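L-talarate/galactarate dehydratase (Salmonella typhimurium, PDB 2PP0) catalyses the magnesium-dependent dehydration of L-talarate and galactarate to 5-keto-4-deoxy-D-glucarate, and in competition with this epimerises L-talarate to galactarate. Local coordinates at residues A138-K143 against A152-A157; K110-L115 against G307-L312; E205-L210 against I237-K242; Y258-H263 against G292-F297. All coordinates share one frame; numbering follows the deposited sequence.

Contact 1: A138-K143 against A152-A157; sequences ALWDMK and AKLLGA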
# COMPACT_ATOMS: atom_id res chain seq x y z
N ALA B 138 -12.87 -5.47 -9.15
CA ALA B 138 -12.89 -6.82 -9.71
C ALA B 138 -11.46 -7.36 -9.81
O ALA B 138 -11.22 -8.54 -9.59
CB ALA B 138 -13.55 -6.82 -11.10
N LEU B 139 -10.51 -6.48 -10.15
CA LEU B 139 -9.12 -6.90 -10.26
C LEU B 139 -8.56 -7.30 -8.90
O LEU B 139 -7.78 -8.24 -8.80
CB LEU B 139 -8.28 -5.79 -10.90
CG LEU B 139 -8.55 -5.53 -12.38
CD1 LEU B 139 -7.65 -4.40 -12.86
CD2 LEU B 139 -8.28 -6.81 -13.19
N TRP B 140 -8.96 -6.58 -7.84
CA TRP B 140 -8.50 -6.93 -6.50
C TRP B 140 -9.15 -8.25 -6.05
O TRP B 140 -8.52 -9.07 -5.36
CB TRP B 140 -8.84 -5.83 -5.50
CG TRP B 140 -7.81 -4.73 -5.45
CD1 TRP B 140 -7.89 -3.50 -6.05
CD2 TRP B 140 -6.55 -4.79 -4.79
NE1 TRP B 140 -6.74 -2.78 -5.79
CE2 TRP B 140 -5.90 -3.55 -5.02
CE3 TRP B 140 -5.89 -5.76 -4.03
CZ2 TRP B 140 -4.63 -3.26 -4.51
CZ3 TRP B 140 -4.62 -5.48 -3.52
CH2 TRP B 140 -4.01 -4.24 -3.77
N ASP B 141 -10.41 -8.44 -6.43
CA ASP B 141 -11.17 -9.66 -6.11
C ASP B 141 -10.43 -10.84 -6.75
O ASP B 141 -10.23 -11.87 -6.12
CB ASP B 141 -12.59 -9.55 -6.68
CG ASP B 141 -13.43 -10.80 -6.45
OD1 ASP B 141 -13.68 -11.18 -5.28
OD2 ASP B 141 -13.84 -11.41 -7.46
N MET B 142 -10.02 -10.66 -8.01
CA MET B 142 -9.31 -11.69 -8.75
C MET B 142 -7.96 -12.01 -8.12
O MET B 142 -7.62 -13.18 -7.93
CB MET B 142 -9.10 -11.25 -10.21
CG MET B 142 -8.31 -12.27 -11.06
SD MET B 142 -7.91 -11.76 -12.76
CE MET B 142 -9.51 -12.03 -13.49
N LYS B 143 -7.18 -10.98 -7.79
CA LYS B 143 -5.87 -11.21 -7.20
C LYS B 143 -5.95 -11.98 -5.88
O LYS B 143 -5.12 -12.85 -5.61
CB LYS B 143 -5.11 -9.89 -6.99
CG LYS B 143 -3.74 -10.11 -6.37
CD LYS B 143 -2.87 -8.87 -6.38
CE LYS B 143 -2.38 -8.53 -7.77
NZ LYS B 143 -1.37 -7.44 -7.72
N ALA B 152 -9.40 -9.37 2.58
CA ALA B 152 -8.79 -8.82 3.79
C ALA B 152 -7.44 -9.47 4.10
O ALA B 152 -6.53 -8.81 4.59
CB ALA B 152 -9.75 -9.00 4.97
N LYS B 153 -7.33 -10.76 3.80
CA LYS B 153 -6.09 -11.49 4.06
C LYS B 153 -5.03 -11.17 3.02
O LYS B 153 -3.84 -11.14 3.34
CB LYS B 153 -6.38 -13.00 4.10
CG LYS B 153 -7.20 -13.39 5.32
CD LYS B 153 -6.41 -13.15 6.60
CE LYS B 153 -7.23 -13.50 7.83
NZ LYS B 153 -6.41 -13.42 9.07
N LEU B 154 -5.45 -10.94 1.78
CA LEU B 154 -4.50 -10.57 0.73
C LEU B 154 -3.89 -9.22 1.13
O LEU B 154 -2.68 -9.00 0.99
CB LEU B 154 -5.21 -10.41 -0.61
CG LEU B 154 -4.35 -9.80 -1.72
CD1 LEU B 154 -3.35 -10.82 -2.18
CD2 LEU B 154 -5.22 -9.35 -2.89
N LEU B 155 -4.74 -8.33 1.62
CA LEU B 155 -4.32 -6.99 2.05
C LEU B 155 -3.54 -7.09 3.36
O LEU B 155 -2.62 -6.30 3.61
CB LEU B 155 -5.53 -6.10 2.29
CG LEU B 155 -6.44 -5.79 1.10
CD1 LEU B 155 -7.64 -5.01 1.58
CD2 LEU B 155 -5.66 -5.02 0.05
N GLY B 156 -3.93 -8.06 4.19
CA GLY B 156 -3.29 -8.23 5.48
C GLY B 156 -4.25 -7.64 6.48
O GLY B 156 -4.54 -6.44 6.44
N ALA B 157 -4.77 -8.47 7.37
CA ALA B 157 -5.74 -8.02 8.35
C ALA B 157 -5.18 -7.76 9.74
O ALA B 157 -4.16 -8.32 10.14
CB ALA B 157 -6.88 -9.03 8.45

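Contact 2: K110-L115 against G307-L312; sequences KIYTKL and GISPFL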
# COMPACT_ATOMS: atom_id res chain seq x y z
N LYS B 110 -1.13 -0.10 -12.95
CA LYS B 110 -0.72 0.10 -14.33
C LYS B 110 -1.95 0.18 -15.22
O LYS B 110 -2.03 1.02 -16.12
CB LYS B 110 0.19 -1.05 -14.77
CG LYS B 110 0.88 -0.83 -16.11
CD LYS B 110 1.73 -2.05 -16.47
CE LYS B 110 2.45 -1.84 -17.79
NZ LYS B 110 3.40 -2.96 -18.06
N ILE B 111 -2.93 -0.69 -14.96
CA ILE B 111 -4.17 -0.71 -15.72
C ILE B 111 -5.00 0.54 -15.41
O ILE B 111 -5.59 1.16 -16.30
CB ILE B 111 -5.01 -1.96 -15.39
CG1 ILE B 111 -4.31 -3.21 -15.95
CG2 ILE B 111 -6.40 -1.85 -15.98
CD1 ILE B 111 -4.95 -4.52 -15.49
N TYR B 112 -5.05 0.90 -14.13
CA TYR B 112 -5.79 2.08 -13.69
C TYR B 112 -5.29 3.28 -14.50
O TYR B 112 -6.07 4.03 -15.08
CB TYR B 112 -5.54 2.33 -12.20
CG TYR B 112 -6.67 3.03 -11.51
CD1 TYR B 112 -7.46 2.37 -10.57
CD2 TYR B 112 -6.97 4.37 -11.79
CE1 TYR B 112 -8.51 3.01 -9.93
CE2 TYR B 112 -8.02 5.02 -11.16
CZ TYR B 112 -8.79 4.34 -10.24
OH TYR B 112 -9.84 4.97 -9.63
N THR B 113 -3.97 3.46 -14.53
CA THR B 113 -3.35 4.56 -15.27
C THR B 113 -3.72 4.54 -16.75
O THR B 113 -3.96 5.59 -17.36
CB THR B 113 -1.82 4.53 -15.10
OG1 THR B 113 -1.50 4.80 -13.73
CG2 THR B 113 -1.15 5.57 -15.98
N LYS B 114 -3.76 3.35 -17.35
CA LYS B 114 -4.12 3.23 -18.76
C LYS B 114 -5.57 3.66 -18.97
O LYS B 114 -5.90 4.27 -19.98
CB LYS B 114 -3.96 1.78 -19.24
CG LYS B 114 -4.43 1.57 -20.68
CD LYS B 114 -4.27 0.12 -21.11
CE LYS B 114 -4.64 -0.07 -22.58
NZ LYS B 114 -4.54 -1.50 -22.98
N LEU B 115 -6.43 3.32 -18.01
CA LEU B 115 -7.84 3.67 -18.09
C LEU B 115 -8.03 5.18 -17.92
O LEU B 115 -8.93 5.77 -18.52
CB LEU B 115 -8.64 2.93 -17.02
CG LEU B 115 -8.69 1.40 -17.19
CD1 LEU B 115 -9.50 0.79 -16.06
CD2 LEU B 115 -9.30 1.06 -18.55
N GLY B 307 -12.37 3.16 -6.41
CA GLY B 307 -12.04 1.76 -6.17
C GLY B 307 -11.20 1.47 -4.93
O GLY B 307 -10.98 2.33 -4.09
N ILE B 308 -10.73 0.23 -4.83
CA ILE B 308 -9.90 -0.17 -3.70
C ILE B 308 -8.52 0.51 -3.73
O ILE B 308 -8.01 0.94 -2.71
CB ILE B 308 -9.73 -1.72 -3.66
CG1 ILE B 308 -11.06 -2.37 -3.26
CG2 ILE B 308 -8.62 -2.12 -2.70
CD1 ILE B 308 -11.12 -3.87 -3.49
N SER B 309 -7.93 0.61 -4.92
CA SER B 309 -6.61 1.22 -5.04
C SER B 309 -6.53 2.62 -4.41
O SER B 309 -5.65 2.88 -3.58
CB SER B 309 -6.20 1.27 -6.51
OG SER B 309 -6.19 -0.05 -7.05
N PRO B 310 -7.43 3.55 -4.80
CA PRO B 310 -7.35 4.88 -4.17
C PRO B 310 -7.81 4.85 -2.71
O PRO B 310 -7.35 5.65 -1.89
CB PRO B 310 -8.25 5.74 -5.07
CG PRO B 310 -9.22 4.74 -5.66
CD PRO B 310 -8.33 3.57 -5.97
N PHE B 311 -8.71 3.93 -2.38
CA PHE B 311 -9.20 3.82 -1.00
C PHE B 311 -8.02 3.44 -0.09
O PHE B 311 -7.93 3.91 1.05
CB PHE B 311 -10.30 2.75 -0.92
CG PHE B 311 -10.97 2.66 0.43
CD1 PHE B 311 -12.28 3.10 0.61
CD2 PHE B 311 -10.30 2.11 1.52
CE1 PHE B 311 -12.91 2.99 1.85
CE2 PHE B 311 -10.91 2.01 2.77
CZ PHE B 311 -12.22 2.45 2.94
N LEU B 312 -7.12 2.61 -0.60
CA LEU B 312 -5.96 2.19 0.19
C LEU B 312 -5.05 3.39 0.50
O LEU B 312 -4.57 3.53 1.62
CB LEU B 312 -5.16 1.10 -0.54
CG LEU B 312 -5.86 -0.25 -0.71
CD1 LEU B 312 -4.99 -1.19 -1.53
CD2 LEU B 312 -6.15 -0.86 0.64

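Contact 3: E205-L210 against I237-K242; sequences EDIRRL and IRMGRK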
# COMPACT_ATOMS: atom_id res chain seq x y z
N GLU B 205 -37.18 18.57 16.97
CA GLU B 205 -37.64 17.21 16.72
C GLU B 205 -36.47 16.22 16.63
O GLU B 205 -36.66 15.02 16.87
CB GLU B 205 -38.47 17.16 15.43
CG GLU B 205 -39.22 15.86 15.20
CD GLU B 205 -40.10 15.45 16.38
OE1 GLU B 205 -40.74 16.33 16.98
OE2 GLU B 205 -40.15 14.24 16.69
N ASP B 206 -35.28 16.71 16.29
CA ASP B 206 -34.10 15.85 16.20
C ASP B 206 -33.59 15.53 17.59
O ASP B 206 -33.17 14.40 17.87
CB ASP B 206 -32.99 16.53 15.40
CG ASP B 206 -33.14 16.35 13.91
OD1 ASP B 206 -33.95 15.49 13.50
OD2 ASP B 206 -32.44 17.05 13.15
N ILE B 207 -33.60 16.53 18.47
CA ILE B 207 -33.15 16.33 19.84
C ILE B 207 -34.13 15.37 20.51
O ILE B 207 -33.73 14.49 21.27
CB ILE B 207 -33.14 17.67 20.63
CG1 ILE B 207 -32.01 18.56 20.12
CG2 ILE B 207 -32.99 17.40 22.13
CD1 ILE B 207 -30.63 17.93 20.22
N ARG B 208 -35.41 15.55 20.21
CA ARG B 208 -36.47 14.71 20.76
C ARG B 208 -36.24 13.24 20.38
O ARG B 208 -36.25 12.36 21.25
CB ARG B 208 -37.82 15.17 20.24
CG ARG B 208 -38.98 14.26 20.60
CD ARG B 208 -40.31 14.83 20.16
NE ARG B 208 -41.40 13.91 20.45
CZ ARG B 208 -41.70 12.84 19.72
NH1 ARG B 208 -40.99 12.55 18.64
NH2 ARG B 208 -42.70 12.05 20.09
N ARG B 209 -36.05 12.99 19.10
CA ARG B 209 -35.82 11.63 18.62
C ARG B 209 -34.53 11.06 19.21
O ARG B 209 -34.50 9.92 19.66
CB ARG B 209 -35.77 11.61 17.09
CG ARG B 209 -37.11 11.91 16.44
CD ARG B 209 -36.97 12.50 15.05
NE ARG B 209 -36.45 11.56 14.05
CZ ARG B 209 -37.11 10.48 13.63
NH1 ARG B 209 -38.31 10.19 14.11
NH2 ARG B 209 -36.57 9.70 12.70
N LEU B 210 -33.47 11.87 19.22
CA LEU B 210 -32.18 11.43 19.75
C LEU B 210 -32.27 11.08 21.24
O LEU B 210 -31.67 10.10 21.69
CB LEU B 210 -31.11 12.51 19.53
CG LEU B 210 -29.67 12.18 19.93
CD1 LEU B 210 -29.20 10.92 19.21
CD2 LEU B 210 -28.76 13.35 19.58
N ILE B 237 -22.48 24.03 15.64
CA ILE B 237 -21.84 24.17 16.95
C ILE B 237 -22.85 24.13 18.09
O ILE B 237 -22.61 23.51 19.12
CB ILE B 237 -21.01 25.47 17.04
CG1 ILE B 237 -20.33 25.55 18.42
CG2 ILE B 237 -21.90 26.69 16.82
CD1 ILE B 237 -19.40 24.39 18.71
N ARG B 238 -24.00 24.78 17.89
CA ARG B 238 -25.05 24.81 18.90
C ARG B 238 -25.59 23.40 19.14
O ARG B 238 -25.76 22.98 20.28
CB ARG B 238 -26.17 25.75 18.47
CG ARG B 238 -27.35 25.81 19.43
CD ARG B 238 -28.16 27.09 19.24
NE ARG B 238 -28.51 27.34 17.84
CZ ARG B 238 -29.29 26.55 17.10
NH1 ARG B 238 -29.81 25.44 17.63
NH2 ARG B 238 -29.55 26.86 15.84
N MET B 239 -25.87 22.67 18.06
CA MET B 239 -26.36 21.31 18.21
C MET B 239 -25.26 20.43 18.80
O MET B 239 -25.53 19.51 19.57
CB MET B 239 -26.80 20.74 16.85
CG MET B 239 -28.15 21.26 16.38
SD MET B 239 -29.51 20.71 17.44
CE MET B 239 -30.17 19.38 16.45
N GLY B 240 -24.01 20.73 18.44
CA GLY B 240 -22.88 19.97 18.94
C GLY B 240 -22.71 20.09 20.44
O GLY B 240 -22.39 19.11 21.11
N ARG B 241 -22.92 21.29 20.96
CA ARG B 241 -22.79 21.53 22.40
C ARG B 241 -23.89 20.77 23.12
O ARG B 241 -23.65 20.13 24.15
CB ARG B 241 -22.96 23.02 22.72
CG ARG B 241 -21.96 23.97 22.06
CD ARG B 241 -20.54 23.75 22.55
NE ARG B 241 -19.69 24.87 22.18
CZ ARG B 241 -18.36 24.85 22.26
NH1 ARG B 241 -17.73 23.76 22.68
NH2 ARG B 241 -17.66 25.93 21.91
N LYS B 242 -25.10 20.85 22.57
CA LYS B 242 -26.28 20.21 23.13
C LYS B 242 -26.22 18.68 23.09
O LYS B 242 -26.83 18.01 23.92
CB LYS B 242 -27.52 20.70 22.39
CG LYS B 242 -28.85 20.25 22.99
CD LYS B 242 -29.12 20.96 24.31
CE LYS B 242 -30.41 20.46 24.95
NZ LYS B 242 -31.56 20.55 24.02

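Contact 4: Y258-H263 against G292-F297; sequences YDIEGH and GNASDF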
# COMPACT_ATOMS: atom_id res chain seq x y z
N TYR B 258 -17.56 19.91 1.60
CA TYR B 258 -16.34 20.63 1.21
C TYR B 258 -15.97 21.78 2.14
O TYR B 258 -15.01 22.50 1.88
CB TYR B 258 -16.46 21.11 -0.23
CG TYR B 258 -16.41 19.98 -1.23
CD1 TYR B 258 -15.20 19.51 -1.74
CD2 TYR B 258 -17.58 19.32 -1.62
CE1 TYR B 258 -15.15 18.41 -2.60
CE2 TYR B 258 -17.54 18.22 -2.47
CZ TYR B 258 -16.33 17.77 -2.96
OH TYR B 258 -16.29 16.67 -3.79
N ASP B 259 -16.71 21.95 3.22
CA ASP B 259 -16.40 23.00 4.18
C ASP B 259 -15.33 22.46 5.14
O ASP B 259 -15.64 22.05 6.25
CB ASP B 259 -17.64 23.42 4.97
CG ASP B 259 -17.34 24.55 5.95
OD1 ASP B 259 -16.19 25.01 5.98
OD2 ASP B 259 -18.26 24.96 6.69
N ILE B 260 -14.08 22.49 4.69
CA ILE B 260 -12.96 21.99 5.47
C ILE B 260 -12.72 22.73 6.79
O ILE B 260 -12.69 22.10 7.86
CB ILE B 260 -11.68 22.03 4.63
CG1 ILE B 260 -11.92 21.26 3.33
CG2 ILE B 260 -10.52 21.43 5.41
CD1 ILE B 260 -10.81 21.44 2.30
N GLU B 261 -12.56 24.05 6.74
CA GLU B 261 -12.32 24.82 7.95
C GLU B 261 -13.50 24.71 8.91
O GLU B 261 -13.33 24.73 10.13
CB GLU B 261 -12.06 26.29 7.63
CG GLU B 261 -10.87 26.54 6.71
CD GLU B 261 -10.43 28.01 6.71
OE1 GLU B 261 -11.30 28.89 6.55
OE2 GLU B 261 -9.23 28.28 6.88
N GLY B 262 -14.70 24.58 8.36
CA GLY B 262 -15.88 24.48 9.20
C GLY B 262 -15.87 23.21 10.03
O GLY B 262 -16.17 23.23 11.23
N HIS B 263 -15.54 22.09 9.39
CA HIS B 263 -15.47 20.81 10.07
C HIS B 263 -14.33 20.85 11.08
O HIS B 263 -14.51 20.50 12.25
CB HIS B 263 -15.21 19.68 9.07
CG HIS B 263 -16.44 19.22 8.34
ND1 HIS B 263 -17.30 18.28 8.85
CD2 HIS B 263 -16.94 19.58 7.13
CE1 HIS B 263 -18.29 18.07 7.99
NE2 HIS B 263 -18.09 18.85 6.94
N GLY B 292 -6.34 19.32 6.28
CA GLY B 292 -6.99 20.44 6.95
C GLY B 292 -7.54 20.08 8.32
O GLY B 292 -8.21 20.89 8.96
N ASN B 293 -7.28 18.85 8.77
CA ASN B 293 -7.75 18.40 10.08
C ASN B 293 -9.26 18.54 10.24
O ASN B 293 -9.76 18.92 11.31
CB ASN B 293 -7.01 19.18 11.17
CG ASN B 293 -5.52 18.93 11.16
OD1 ASN B 293 -4.71 19.84 11.35
ND2 ASN B 293 -5.14 17.68 10.94
N ALA B 294 -9.98 18.21 9.18
CA ALA B 294 -11.44 18.31 9.15
C ALA B 294 -12.20 17.36 10.08
O ALA B 294 -13.23 17.74 10.65
CB ALA B 294 -11.93 18.11 7.72
N SER B 295 -11.71 16.13 10.25
CA SER B 295 -12.44 15.18 11.07
C SER B 295 -11.62 14.15 11.85
O SER B 295 -10.47 13.86 11.50
CB SER B 295 -13.47 14.44 10.21
OG SER B 295 -12.81 13.73 9.16
N ASP B 296 -12.25 13.60 12.88
CA ASP B 296 -11.65 12.58 13.75
C ASP B 296 -11.81 11.21 13.10
O ASP B 296 -10.97 10.32 13.28
CB ASP B 296 -12.35 12.63 15.11
CG ASP B 296 -12.26 14.00 15.76
OD1 ASP B 296 -11.14 14.39 16.16
OD2 ASP B 296 -13.29 14.70 15.85
N PHE B 297 -12.90 11.04 12.36
CA PHE B 297 -13.18 9.80 11.63
C PHE B 297 -13.21 10.15 10.14
O PHE B 297 -13.86 11.11 9.74
CB PHE B 297 -14.55 9.21 11.99
CG PHE B 297 -14.58 8.45 13.29
CD1 PHE B 297 -14.68 9.12 14.51
CD2 PHE B 297 -14.53 7.06 13.29
CE1 PHE B 297 -14.72 8.41 15.71
CE2 PHE B 297 -14.57 6.33 14.48
CZ PHE B 297 -14.67 7.01 15.69

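Contact 1: A138-K143 against A152-A157
Lys143, towards the end of helix 127-146, and Leu154 on the short helix 151-155 bring the two backbones nearest each other, with Lys143 CA 8.1 Å from Leu154 CA. These are two consecutive helices of the N-terminal capping domain of this mandelate racemase-family enzyme, joined by a short connection, and the pairing is wholly apolar. Leu154 reaches across with CG anti to its backbone N (chi1 170°), which carries CD2 to the six-membered edge of the Trp140 indole. There CD2 lies near the ring plane, 3.8 Å from Trp140 CE3. The same methyl rests on the aliphatic start of Lys143, with Leu154 CD2 3.9 Å from Lys143 CG, so one branch is wedged between two side chains a helical turn apart. Leu155 meets the indole obliquely, its CD2 3.7 Å from Trp140 CZ3, and both leucines cross the tryptophan at about a right angle. The indole is fixed from its other end by a probable hydrogen bond from NE1 to Ser309 OG of helix 308-320. Lys143 bends at chi3 (-73°), taking its ammonium away from the leucines to the carbonyl oxygens of Asn106 and of Leu154 of the second subunit. Leu154 also packs on Leu154 of that subunit, so this pair of helices takes part in the contact with the second subunit. Beyond Leu155 the short helix ends at Gly156, which turns out with positive phi (102°), and its N makes a weak bond of 2.7 Å to Ala152 O.

Contact 2: K110-L115 against G307-L312
Tyr112 reaches from helix 108-118 to the first turn of helix 308-320 through CE1 and OH of its phenol. Its CE1 stands 4.0 Å from Pro310 CD, and its hydroxyl oxygen OH comes equally close, 4.0 Å, to Pro310 CG. The two rings cross at about a right angle, the proline carbons meeting the phenol obliquely. Nearer the root of the ring, Tyr112 CD1 lies 4.4 Å from Ser309 CB, a looser touch. Within the two segments the touch is slight, and Tyr112 CA and Ser309 CA are 8.7 Å apart; Ser309 also packs on Ile108 and Asp109 of the same helix 108-118. The tyrosine extends with CG roughly anti to the backbone N (chi1 -152°), which points the ring at that turn. There OH is hydrogen-bonded to Gly306 O, so the phenol is held by a polar bond at its end as well as by packing against Pro310. Gly307 occupies the N-cap position; at its backbone angles (phi 118°) a beta carbon would press on the carbonyl oxygen of the residue before. A second shell, helix 127-146, holds both partners: Ile132 and Asp136 pack against Tyr112, while Asp136 OD1 is hydrogen-bonded to Ser309 OG. Helix 308-320 follows the barrel strand that leads to Asp301, whose side chain is about 8 Å from Gly307 and which is thought to raise the basicity of the active-site His328. The contact thus belongs to the interface between capping domain and modified TIM barrel that characterises the enolase superfamily.

Contact 3: E205-L210 against I237-K242
Ile207 of helix 203-217 points from its CB toward helix 233-243, where Met239 and Lys242 meet it. From CB the side chain forks. CG2, anti to the backbone N, turns to the outer side and lies 3.9 Å from Lys242 NZ, a van der Waals touch of a methyl against the ammonium. CG1 takes the inner branch and approaches Met239 CE at 4.2 Å. The tip, CD1, enters furthest: it is 4.0 Å from Lys242 CG and 4.1 Å from Met239 CE, with Met239 SD at the same 4.1 Å. The isoleucine and methionine side chains lie antiparallel alongside each other, so that contact runs along the thioether instead of ending at one atom. Met239 is bent at both chi2 (-66°) and chi3, which swings its end towards helix 203-217. Its CE also touches Asp206 CB at 4.1 Å. The carboxylate of Asp206 is engaged elsewhere: OD2 takes a hydrogen bond from Gln200 N and a weak one from Gly199 N, in the loop after the barrel strand that carries the proton acceptor Lys197, the side chains of Asp206 and Lys197 being about 7 Å apart. The segments run nearly parallel, their axes 12.0 Å apart and inclined by 24°, a separation bridged by these side chains. They belong to successive helices on the outside of the barrel: helix 203-217 links strands 194-197 and 223-226, helix 233-243 leads on towards strand 251-252, and Leu210 packs inward on Leu196, Leu223 and Val225.

Contact 4: Y258-H263 against G292-F297
Asp259 OD1 is gripped twice at the start of the helix whose Ile260 and His263 meet Ala294: Gly262 N gives it a capping hydrogen bond of 2.8 Å, and Arg233 NH2 adds a salt bridge. The amide comes from above the carboxylate plane, 54° out of it, with an N-H...O angle of 138°. This N-cap fixes the first turn of helix 260-269. Ile260 lays its CG2 methyl 4.0 Å from Gly292 CA, where the absence of a side chain lets the methyl come close to the backbone. Ala294 CB fits beside the same turn, 4.1 Å from Ile260 O and 3.9 Å from His263 CB. In the modified TIM barrel, (beta/alpha)7beta as in this superfamily, helix 260-269 follows the strand bearing the magnesium ligand Glu252, and residues 292-297 run from the end of helix 283-291 into strand 297-298. That end is a Schellman motif, with Asn293 in positive phi. The approach is tightest at Ala294 O, 3.2 Å from His263 CB, a carbon contact in which no hydrogen bond is made. The imidazole swings away from Ala294, with CG anti to the carbonyl carbon (chi1 -80°), and its NE2 is hydrogen-bonded to Asp256 O while the ring packs on Ile274 and Thr276 of strand 274-276. Further along, Ser295 OG donates to Phe297 O at 2.9 Å, bridging the residues that lead into the strand.

From the N terminus, contact 2 opens first, at helix 108-118, and closes last, at helix 308-320, so its loop encloses the other three. Contact 1 closes the shortest loop, between consecutive helices of the capping domain; contacts 3 and 4 follow in series along the barrel, none crossing another. Contacts 1 and 2 touch directly: Trp140 packs on Ile308 and Leu312, and Leu139 on Ile111, joining capping domain, barrel and, through contact 1, the second subunit. Contact 3 lies on the opposite side of the chain's centre, about 40 Å from contact 2 between centres. It pairs neighbouring outer barrel helices, and contact 4 links a later helix to the approach of a strand.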